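Local coordinates for protein thiamine pyrophosphokinase (Candida albicans, PDB 2G9Z) that transfers a pyrophosphate group from ATP to thiamine to make the cofactor thiamine pyrophosphate, with magnesium ions at its active site, at residues L67-K72 with L210-G215; L113-Y118 with K135-S140; G125-I130 with S143-Q148. All blocks are in the same frame, centred on the assembly; numbering follows the deposited sequence.

Contact 1: residues L67-K72 with L210-G215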
loop_
_atom_site.group_PDB
_atom_site.type_symbol
_atom_site.label_atom_id
_atom_site.label_comp_id
_atom_site.label_asym_id
_atom_site.label_seq_id
_atom_site.Cartn_x
_atom_site.Cartn_y
_atom_site.Cartn_z
ATOM N N LEU A 67 -16.567 -5.885 6.840
ATOM C CA LEU A 67 -16.100 -6.737 5.757
ATOM C C LEU A 67 -14.735 -7.267 6.170
ATOM O O LEU A 67 -13.818 -6.493 6.442
ATOM C CB LEU A 67 -16.000 -5.938 4.458
ATOM C CG LEU A 67 -15.414 -6.656 3.237
ATOM C CD1 LEU A 67 -16.094 -8.008 3.027
ATOM C CD2 LEU A 67 -15.599 -5.765 2.007
ATOM N N ILE A 68 -14.604 -8.588 6.217
ATOM C CA ILE A 68 -13.357 -9.214 6.638
ATOM C C ILE A 68 -12.614 -9.941 5.533
ATOM O O ILE A 68 -13.078 -10.962 5.023
ATOM C CB ILE A 68 -13.618 -10.215 7.785
ATOM C CG1 ILE A 68 -14.401 -9.521 8.904
ATOM C CG2 ILE A 68 -12.287 -10.777 8.306
ATOM C CD1 ILE A 68 -14.925 -10.461 9.966
ATOM N N LEU A 69 -11.453 -9.416 5.162
ATOM C CA LEU A 69 -10.652 -10.055 4.135
ATOM C C LEU A 69 -9.646 -11.017 4.764
ATOM O O LEU A 69 -9.593 -11.162 5.984
ATOM C CB LEU A 69 -9.961 -9.010 3.254
ATOM C CG LEU A 69 -10.816 -8.615 2.038
ATOM C CD1 LEU A 69 -12.170 -8.079 2.491
ATOM C CD2 LEU A 69 -10.076 -7.571 1.208
ATOM N N ASN A 70 -8.842 -11.656 3.925
ATOM C CA ASN A 70 -7.895 -12.667 4.369
ATOM C C ASN A 70 -6.525 -12.277 4.938
ATOM O O ASN A 70 -5.524 -12.266 4.225
ATOM C CB ASN A 70 -7.710 -13.673 3.230
ATOM C CG ASN A 70 -6.977 -14.925 3.668
ATOM O OD1 ASN A 70 -6.982 -15.282 4.848
ATOM N ND2 ASN A 70 -6.357 -15.610 2.715
ATOM N N GLN A 71 -6.499 -11.990 6.238
ATOM C CA GLN A 71 -5.278 -11.652 6.966
ATOM C C GLN A 71 -5.560 -11.813 8.456
ATOM O O GLN A 71 -6.699 -11.670 8.899
ATOM C CB GLN A 71 -4.806 -10.218 6.663
ATOM C CG GLN A 71 -3.961 -10.100 5.391
ATOM C CD GLN A 71 -3.311 -8.731 5.225
ATOM O OE1 GLN A 71 -3.951 -7.771 4.795
ATOM N NE2 GLN A 71 -2.033 -8.638 5.577
ATOM N N LYS A 72 -4.524 -12.122 9.228
ATOM C CA LYS A 72 -4.695 -12.313 10.660
ATOM C C LYS A 72 -5.318 -11.069 11.280
ATOM O O LYS A 72 -4.852 -9.955 11.056
ATOM C CB LYS A 72 -3.345 -12.627 11.309
ATOM C CG LYS A 72 -3.441 -13.147 12.734
ATOM C CD LYS A 72 -2.096 -13.687 13.203
ATOM C CE LYS A 72 -2.182 -14.240 14.617
ATOM N NZ LYS A 72 -2.524 -13.179 15.601
ATOM N N LEU A 210 -11.586 -4.911 7.120
ATOM C CA LEU A 210 -10.378 -5.435 7.770
ATOM C C LEU A 210 -9.541 -6.274 6.802
ATOM O O LEU A 210 -10.088 -6.965 5.941
ATOM C CB LEU A 210 -10.742 -6.327 8.963
ATOM C CG LEU A 210 -11.489 -5.713 10.142
ATOM C CD1 LEU A 210 -11.785 -6.801 11.172
ATOM C CD2 LEU A 210 -10.652 -4.594 10.750
ATOM N N ASN A 211 -8.218 -6.196 6.941
ATOM C CA ASN A 211 -7.287 -6.992 6.134
ATOM C C ASN A 211 -7.223 -6.734 4.627
ATOM O O ASN A 211 -6.761 -7.595 3.870
ATOM C CB ASN A 211 -7.567 -8.484 6.368
ATOM C CG ASN A 211 -7.641 -8.838 7.846
ATOM O OD1 ASN A 211 -6.829 -8.371 8.648
ATOM N ND2 ASN A 211 -8.616 -9.674 8.212
ATOM N N ALA A 212 -7.664 -5.562 4.186
ATOM C CA ALA A 212 -7.642 -5.231 2.761
ATOM C C ALA A 212 -6.374 -4.470 2.386
ATOM O O ALA A 212 -6.054 -4.309 1.206
ATOM C CB ALA A 212 -8.866 -4.398 2.401
ATOM N N ILE A 213 -5.663 -4.002 3.404
ATOM C CA ILE A 213 -4.433 -3.246 3.218
ATOM C C ILE A 213 -3.288 -3.971 3.915
ATOM O O ILE A 213 -3.506 -4.683 4.895
ATOM C CB ILE A 213 -4.560 -1.828 3.844
ATOM C CG1 ILE A 213 -5.784 -1.107 3.274
ATOM C CG2 ILE A 213 -3.284 -1.029 3.601
ATOM C CD1 ILE A 213 -5.713 -0.831 1.778
ATOM N N GLY A 214 -2.073 -3.802 3.401
ATOM C CA GLY A 214 -0.915 -4.414 4.029
ATOM C C GLY A 214 -0.490 -5.797 3.576
ATOM O O GLY A 214 0.591 -6.255 3.946
ATOM N N GLY A 215 -1.325 -6.471 2.794
ATOM C CA GLY A 215 -0.968 -7.799 2.324
ATOM C C GLY A 215 -0.345 -7.704 0.947
ATOM O O GLY A 215 0.498 -6.841 0.703
#
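The backbone N of L210 points almost straight at the carbonyl O of L67, 2.8 Å away, and L210 O takes a bond in return from L69 N, two residues after L67. This alternation is the parallel beta ladder between strands 64-68 and 205-210, with I68 opposite L210; their branched side chains share one face of the sheet, CG1 of I68 meeting CD1 of L210 at 4.4 Å. Both are inner strands of the sheet's parallel part, flanked by 86-90 and 237-242. Strands 64-68, 86-90, 122-125 and 144-147 run outward one way, and the chain returns to add 205-210 on the other side of 64-68, as in Rossmann-like alpha/beta folds. Past the last rung N211 joins the two chains. Its ND2 donates to L69 O (2.9 Å), arriving 41° out of the carbonyl plane, and asparagine tolerates the left-handed backbone shape (phi 65°) that turns the chain here. CB of Q71 packs 3.3 Å from CB of N211, the side chains antiparallel, flank to flank, and the extended end of Q71 reaches the glycine turn. CD2 of L69 rests on the small CB of A212, 3.6 Å away, while F156 of helix 155-170 covers L69.

Contact 2: residues L113-Y118 with K135-S140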
loop_
_atom_site.group_PDB
_atom_site.type_symbol
_atom_site.label_atom_id
_atom_site.label_comp_id
_atom_site.label_asym_id
_atom_site.label_seq_id
_atom_site.Cartn_x
_atom_site.Cartn_y
_atom_site.Cartn_z
ATOM N N LEU A 113 -14.700 -15.822 25.137
ATOM C CA LEU A 113 -15.402 -15.679 23.866
ATOM C C LEU A 113 -15.673 -17.028 23.215
ATOM O O LEU A 113 -14.846 -17.936 23.274
ATOM C CB LEU A 113 -14.584 -14.822 22.895
ATOM C CG LEU A 113 -14.333 -13.352 23.229
ATOM C CD1 LEU A 113 -13.458 -12.747 22.141
ATOM C CD2 LEU A 113 -15.652 -12.599 23.334
ATOM N N GLN A 114 -16.840 -17.147 22.591
ATOM C CA GLN A 114 -17.221 -18.372 21.905
ATOM C C GLN A 114 -17.218 -18.093 20.408
ATOM O O GLN A 114 -17.894 -17.176 19.945
ATOM C CB GLN A 114 -18.623 -18.815 22.332
ATOM C CG GLN A 114 -18.783 -19.032 23.824
ATOM C CD GLN A 114 -17.821 -20.068 24.359
ATOM O OE1 GLN A 114 -17.824 -21.220 23.922
ATOM N NE2 GLN A 114 -16.986 -19.664 25.310
ATOM N N ARG A 115 -16.454 -18.875 19.656
ATOM C CA ARG A 115 -16.395 -18.699 18.209
ATOM C C ARG A 115 -17.801 -18.769 17.618
ATOM O O ARG A 115 -18.122 -18.066 16.662
ATOM C CB ARG A 115 -15.510 -19.780 17.578
ATOM C CG ARG A 115 -15.595 -19.840 16.062
ATOM C CD ARG A 115 -14.750 -20.967 15.499
ATOM N NE ARG A 115 -13.323 -20.705 15.641
ATOM C CZ ARG A 115 -12.484 -21.457 16.347
ATOM N NH1 ARG A 115 -12.921 -22.532 16.987
ATOM N NH2 ARG A 115 -11.205 -21.131 16.412
ATOM N N SER A 116 -18.643 -19.612 18.208
ATOM C CA SER A 116 -20.010 -19.793 17.734
ATOM C C SER A 116 -20.926 -18.579 17.906
ATOM O O SER A 116 -22.005 -18.534 17.323
ATOM C CB SER A 116 -20.640 -21.015 18.413
ATOM O OG SER A 116 -20.581 -20.903 19.824
ATOM N N ASP A 117 -20.510 -17.595 18.697
ATOM C CA ASP A 117 -21.341 -16.405 18.896
ATOM C C ASP A 117 -21.114 -15.342 17.823
ATOM O O ASP A 117 -21.786 -14.313 17.803
ATOM C CB ASP A 117 -21.076 -15.778 20.267
ATOM C CG ASP A 117 -21.558 -16.644 21.405
ATOM O OD1 ASP A 117 -22.684 -17.173 21.305
ATOM O OD2 ASP A 117 -20.817 -16.787 22.401
ATOM N N TYR A 118 -20.173 -15.599 16.924
ATOM C CA TYR A 118 -19.862 -14.638 15.880
ATOM C C TYR A 118 -19.866 -15.293 14.511
ATOM O O TYR A 118 -18.813 -15.576 13.935
ATOM C CB TYR A 118 -18.512 -13.998 16.191
ATOM C CG TYR A 118 -18.508 -13.347 17.556
ATOM C CD1 TYR A 118 -18.961 -12.040 17.727
ATOM C CD2 TYR A 118 -18.119 -14.063 18.691
ATOM C CE1 TYR A 118 -19.031 -11.460 18.995
ATOM C CE2 TYR A 118 -18.187 -13.494 19.963
ATOM C CZ TYR A 118 -18.644 -12.193 20.106
ATOM O OH TYR A 118 -18.716 -11.628 21.359
ATOM N N LYS A 135 -15.106 -23.422 6.055
ATOM C CA LYS A 135 -16.265 -23.324 5.186
ATOM C C LYS A 135 -17.419 -24.143 5.758
ATOM O O LYS A 135 -18.508 -23.623 5.989
ATOM C CB LYS A 135 -15.892 -23.819 3.787
ATOM C CG LYS A 135 -17.026 -23.821 2.778
ATOM C CD LYS A 135 -16.511 -24.234 1.402
ATOM C CE LYS A 135 -15.748 -25.561 1.470
ATOM N NZ LYS A 135 -15.128 -25.935 0.168
ATOM N N THR A 136 -17.170 -25.423 6.004
ATOM C CA THR A 136 -18.203 -26.287 6.554
ATOM C C THR A 136 -18.663 -25.783 7.921
ATOM O O THR A 136 -19.853 -25.817 8.229
ATOM C CB THR A 136 -17.703 -27.748 6.668
ATOM O OG1 THR A 136 -16.495 -27.788 7.436
ATOM C CG2 THR A 136 -17.428 -28.319 5.285
ATOM N N TYR A 137 -17.729 -25.294 8.730
ATOM C CA TYR A 137 -18.076 -24.787 10.053
ATOM C C TYR A 137 -19.136 -23.694 9.992
ATOM O O TYR A 137 -20.188 -23.807 10.622
ATOM C CB TYR A 137 -16.845 -24.231 10.770
ATOM C CG TYR A 137 -17.187 -23.649 12.121
ATOM C CD1 TYR A 137 -17.331 -24.470 13.239
ATOM C CD2 TYR A 137 -17.436 -22.287 12.269
ATOM C CE1 TYR A 137 -17.718 -23.947 14.472
ATOM C CE2 TYR A 137 -17.824 -21.753 13.494
ATOM C CZ TYR A 137 -17.965 -22.589 14.591
ATOM O OH TYR A 137 -18.368 -22.067 15.799
ATOM N N TYR A 138 -18.858 -22.629 9.244
ATOM C CA TYR A 138 -19.809 -21.529 9.134
ATOM C C TYR A 138 -21.049 -21.896 8.330
ATOM O O TYR A 138 -22.128 -21.366 8.588
ATOM C CB TYR A 138 -19.123 -20.285 8.553
ATOM C CG TYR A 138 -18.165 -19.659 9.540
ATOM C CD1 TYR A 138 -18.624 -19.160 10.760
ATOM C CD2 TYR A 138 -16.795 -19.611 9.284
ATOM C CE1 TYR A 138 -17.744 -18.637 11.704
ATOM C CE2 TYR A 138 -15.905 -19.088 10.220
ATOM C CZ TYR A 138 -16.386 -18.606 11.428
ATOM O OH TYR A 138 -15.507 -18.115 12.368
ATOM N N GLU A 139 -20.904 -22.794 7.361
ATOM C CA GLU A 139 -22.061 -23.227 6.585
ATOM C C GLU A 139 -23.015 -23.906 7.576
ATOM O O GLU A 139 -24.224 -23.722 7.514
ATOM C CB GLU A 139 -21.659 -24.233 5.492
ATOM C CG GLU A 139 -20.696 -23.686 4.441
ATOM C CD GLU A 139 -20.386 -24.683 3.332
ATOM O OE1 GLU A 139 -20.045 -25.849 3.637
ATOM O OE2 GLU A 139 -20.474 -24.295 2.147
ATOM N N SER A 140 -22.455 -24.673 8.507
ATOM C CA SER A 140 -23.272 -25.377 9.493
ATOM C C SER A 140 -23.818 -24.448 10.573
ATOM O O SER A 140 -24.580 -24.879 11.443
ATOM C CB SER A 140 -22.472 -26.511 10.143
ATOM O OG SER A 140 -21.425 -26.015 10.962
HETATM O O HOH W 1 -16.621 -17.188 14.510
#
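This is a water-bridged contact between a short 3-10 turn and the end of a helix: residues 115-117, in the loop before strand 122-125, lie against two consecutive tyrosines of helix 132-139, at the periphery of the catalytic domain. No direct hydrogen bond crosses it. Instead one water collects three partners, donating to R115 O and to Y118 O, each 2.8 Å away, and accepting from Y138 OH at 2.6 Å. The water lies in the plane of the Y138 ring and relays its hydroxyl to two backbone carbonyls. Tyrosine suits the place because its ring can be buried while its hydroxyl remains bonded; L97 and Y98 of helix 93-100 also touch this ring. Helix 132-139 is the helix of the beta-alpha-beta crossover between the parallel neighbours 122-125 and 144-147, and the contact ties that connection to the loop leading into the first of them. Y137 supplies the apolar part. With CG anti to the backbone N (chi1 178°), its ring extends from the helix until OH comes 3.4 Å from CA of S116. The methylenes of R115 run obliquely across the ring's outer end, CD 3.7 Å from CZ, and the guanidinium plane stands 84° from the ring. Arginine is apt here because its aliphatic stem packs on Y137 while its bend at chi3 carries the charged end on to Y98, whose carbonyl accepts a bond from NH2 and whose ring takes part in a cation-pi contact. Within the helical segment, CD2 of Y137 sits 3.6 Å above the centre of the Y138 ring, and S140 OG donates to Y137 O at 2.6 Å.

Contact 3: residues G125-I130 with S143-Q148; sequences GDFDSI and SKIIRQ. With MG (magnesium ion), chain C; MG (magnesium ion), chain D; VNP (3-[(4-amino-2-methylpyrimidin-5-yl)methyl]-5-(2-{[hydroxy(phosphonoamino)phosphoryl]oxy}ethyl)-4-methyl-1,3-thiazol-3-I um), chain H.
D126 and D128 each bridge two magnesium ions with their carboxylates. OD1 of D126 binds one magnesium and its OD2, at 2.2 Å, the other; D128 divides its oxygens in the same way, with OD2 2.1 Å from the second ion. O1B of the bound imido analogue of thiamine pyrophosphate joins both metals, so the acidic pair meets the imidodiphosphate through the ions. Aspartate suits both positions: its short arm, with CG between the backbone N and the carbonyl carbon (chi1 51° in D126), keeps the carboxylate close to the chain. D91 and D155 complete the shell of the magnesium bound by the two OD1 atoms. This DxD motif follows directly on strand 122-125, at the end of a parallel ladder with strand 144-147: G125 N donates to I146 O at 3.3 Å, and Q148 N to G125 O at 2.8 Å. Between the aspartates F127 turns the other way, with G125 O over one face of its ring. CE2 packs 3.4 Å from CG2 of I145, and CB, CG and CD of R147 follow the CD2-CE2 side, the guanidinium plane 82° from the ring. Farther out, a water accepts from R147 NE and donates to D126 O, 2.6 Å away.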
loop_
_atom_site.group_PDB
_atom_site.type_symbol
_atom_site.label_atom_id
_atom_site.label_comp_id
_atom_site.label_asym_id
_atom_site.label_seq_id
_atom_site.Cartn_x
_atom_site.Cartn_y
_atom_site.Cartn_z
ATOM N N GLY A 125 -17.114 -15.088 -2.533
ATOM C CA GLY A 125 -15.876 -15.107 -3.297
ATOM C C GLY A 125 -15.759 -16.358 -4.142
ATOM O O GLY A 125 -16.722 -17.121 -4.260
ATOM N N ASP A 126 -14.593 -16.580 -4.743
ATOM C CA ASP A 126 -14.406 -17.773 -5.562
ATOM C C ASP A 126 -14.004 -18.981 -4.720
ATOM O O ASP A 126 -13.898 -20.095 -5.225
ATOM C CB ASP A 126 -13.368 -17.523 -6.656
ATOM C CG ASP A 126 -12.087 -16.943 -6.115
ATOM O OD1 ASP A 126 -11.962 -16.831 -4.882
ATOM O OD2 ASP A 126 -11.214 -16.601 -6.931
ATOM N N PHE A 127 -13.788 -18.740 -3.430
ATOM C CA PHE A 127 -13.431 -19.774 -2.466
ATOM C C PHE A 127 -12.171 -20.589 -2.727
ATOM O O PHE A 127 -12.166 -21.808 -2.535
ATOM C CB PHE A 127 -14.614 -20.731 -2.271
ATOM C CG PHE A 127 -15.854 -20.060 -1.761
ATOM C CD1 PHE A 127 -15.771 -18.962 -0.911
ATOM C CD2 PHE A 127 -17.111 -20.534 -2.114
ATOM C CE1 PHE A 127 -16.923 -18.347 -0.417
ATOM C CE2 PHE A 127 -18.265 -19.927 -1.626
ATOM C CZ PHE A 127 -18.169 -18.830 -0.776
ATOM N N ASP A 128 -11.101 -19.931 -3.156
ATOM C CA ASP A 128 -9.854 -20.644 -3.387
ATOM C C ASP A 128 -8.889 -20.450 -2.220
ATOM O O ASP A 128 -7.751 -20.914 -2.264
ATOM C CB ASP A 128 -9.200 -20.195 -4.695
ATOM C CG ASP A 128 -9.056 -18.694 -4.796
ATOM O OD1 ASP A 128 -9.334 -17.979 -3.813
ATOM O OD2 ASP A 128 -8.652 -18.235 -5.877
ATOM N N SER A 129 -9.349 -19.769 -1.172
ATOM C CA SER A 129 -8.515 -19.549 0.000
ATOM C C SER A 129 -9.189 -20.074 1.265
ATOM O O SER A 129 -8.521 -20.601 2.150
ATOM C CB SER A 129 -8.176 -18.058 0.158
ATOM O OG SER A 129 -9.329 -17.292 0.461
ATOM N N ILE A 130 -10.513 -19.946 1.352
ATOM C CA ILE A 130 -11.228 -20.430 2.531
ATOM C C ILE A 130 -10.949 -21.929 2.695
ATOM O O ILE A 130 -10.932 -22.672 1.717
ATOM C CB ILE A 130 -12.759 -20.189 2.404
ATOM C CG1 ILE A 130 -13.452 -20.491 3.733
ATOM C CG2 ILE A 130 -13.343 -21.066 1.306
ATOM C CD1 ILE A 130 -14.935 -20.172 3.735
ATOM N N SER A 143 -24.279 -19.178 8.034
ATOM C CA SER A 143 -23.690 -18.172 7.159
ATOM C C SER A 143 -24.225 -18.361 5.745
ATOM O O SER A 143 -24.298 -19.485 5.256
ATOM C CB SER A 143 -22.163 -18.303 7.144
ATOM O OG SER A 143 -21.604 -17.990 8.409
ATOM N N LYS A 144 -24.609 -17.264 5.098
ATOM C CA LYS A 144 -25.111 -17.320 3.732
ATOM C C LYS A 144 -23.914 -17.394 2.795
ATOM O O LYS A 144 -23.115 -16.455 2.719
ATOM C CB LYS A 144 -25.941 -16.075 3.412
ATOM C CG LYS A 144 -27.139 -15.885 4.332
ATOM C CD LYS A 144 -27.922 -14.636 3.970
ATOM C CE LYS A 144 -29.115 -14.452 4.891
ATOM N NZ LYS A 144 -29.920 -13.260 4.513
ATOM N N ILE A 145 -23.801 -18.510 2.083
ATOM C CA ILE A 145 -22.698 -18.743 1.163
ATOM C C ILE A 145 -22.980 -18.297 -0.265
ATOM O O ILE A 145 -23.946 -18.739 -0.885
ATOM C CB ILE A 145 -22.337 -20.236 1.112
ATOM C CG1 ILE A 145 -22.092 -20.765 2.526
ATOM C CG2 ILE A 145 -21.123 -20.448 0.210
ATOM C CD1 ILE A 145 -21.037 -20.005 3.301
ATOM N N ILE A 146 -22.123 -17.431 -0.794
ATOM C CA ILE A 146 -22.288 -16.962 -2.160
ATOM C C ILE A 146 -21.001 -17.189 -2.938
ATOM O O ILE A 146 -20.092 -16.363 -2.902
ATOM C CB ILE A 146 -22.647 -15.463 -2.206
ATOM C CG1 ILE A 146 -23.902 -15.200 -1.370
ATOM C CG2 ILE A 146 -22.882 -15.032 -3.645
ATOM C CD1 ILE A 146 -24.322 -13.738 -1.339
ATOM N N ARG A 147 -20.922 -18.318 -3.633
ATOM C CA ARG A 147 -19.743 -18.635 -4.423
ATOM C C ARG A 147 -19.810 -17.960 -5.787
ATOM O O ARG A 147 -20.834 -18.009 -6.471
ATOM C CB ARG A 147 -19.605 -20.151 -4.598
ATOM C CG ARG A 147 -18.328 -20.567 -5.321
ATOM C CD ARG A 147 -17.943 -22.009 -5.000
ATOM N NE ARG A 147 -16.624 -22.350 -5.534
ATOM C CZ ARG A 147 -15.862 -23.339 -5.075
ATOM N NH1 ARG A 147 -16.280 -24.095 -4.067
ATOM N NH2 ARG A 147 -14.674 -23.568 -5.620
ATOM N N GLN A 148 -18.716 -17.314 -6.172
ATOM C CA GLN A 148 -18.634 -16.626 -7.456
ATOM C C GLN A 148 -17.286 -16.957 -8.078
ATOM O O GLN A 148 -16.243 -16.514 -7.591
ATOM C CB GLN A 148 -18.761 -15.117 -7.247
ATOM C CG GLN A 148 -20.079 -14.681 -6.635
ATOM C CD GLN A 148 -21.233 -14.739 -7.626
ATOM O OE1 GLN A 148 -21.828 -15.798 -7.858
ATOM N NE2 GLN A 148 -21.542 -13.602 -8.228
HETATM MG MG MG C . -10.551 -16.058 -3.305
HETATM MG MG MG D . -9.077 -16.201 -6.421
HETATM O O2G VNP H . -7.241 -15.235 -6.594
HETATM P PG VNP H . -6.634 -14.212 -5.511
HETATM O O3G VNP H . -5.323 -13.689 -5.957
HETATM O O1G VNP H . -6.512 -15.042 -4.138
HETATM N N3B VNP H . -7.718 -13.026 -5.266
HETATM P PB VNP H . -9.260 -13.493 -5.460
HETATM O O2B VNP H . -10.148 -12.380 -5.059
HETATM O O1B VNP H . -9.436 -14.789 -4.768
HETATM O O1 VNP H . -9.402 -13.746 -7.046
HETATM C C7 VNP H . -9.206 -12.737 -8.043
HETATM C C12 VNP H . -10.078 -13.139 -9.235
HETATM C C11 VNP H . -9.973 -12.270 -10.492
HETATM C C10 VNP H . -8.772 -12.529 -11.403
HETATM C CM4 VNP H . -8.119 -13.907 -11.543
HETATM S S1 VNP H . -9.836 -10.464 -10.277
HETATM C C9 VNP H . -8.879 -10.277 -11.729
HETATM N N5 VNP H . -8.328 -11.448 -12.052
HETATM C C7A VNP H . -7.211 -11.558 -13.005
HETATM C C5A VNP H . -7.189 -10.444 -14.056
HETATM C C6A VNP H . -6.091 -9.594 -14.028
HETATM N N1A VNP H . -5.922 -8.674 -14.961
HETATM C C2A VNP H . -6.805 -8.532 -15.958
HETATM C CM2 VNP H . -6.563 -7.479 -17.041
HETATM N N3A VNP H . -7.887 -9.323 -16.019
HETATM C C4A VNP H . -8.099 -10.271 -15.095
HETATM N N4A VNP H . -9.190 -11.026 -15.183
HETATM O O HOH W 2 -15.171 -20.508 -7.463
HETATM O O HOH W 3 -8.653 -15.366 -2.077
#

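Following the chain from the N terminus, strand 64-68 supplies the first half of contact 1, whose loop closes only when 210-215 comes beside 67-72, with 137 residues between them. Contacts 2 and 3 are both nested within that loop. They cross each other: 113-118 comes first, then 125-130, then their partners 135-140 and 143-148 in the same order. Contact 2 ties the loop before strand 122-125 to helix 132-139, and contact 3 joins the end of that strand to strand 144-147 at the sheet's margin. The two meet where K135 packs on I130 and, probably, where S143 N bonds to Y138 O. Contacts 1 and 3 reach the same sheet and touch through N70 and S129.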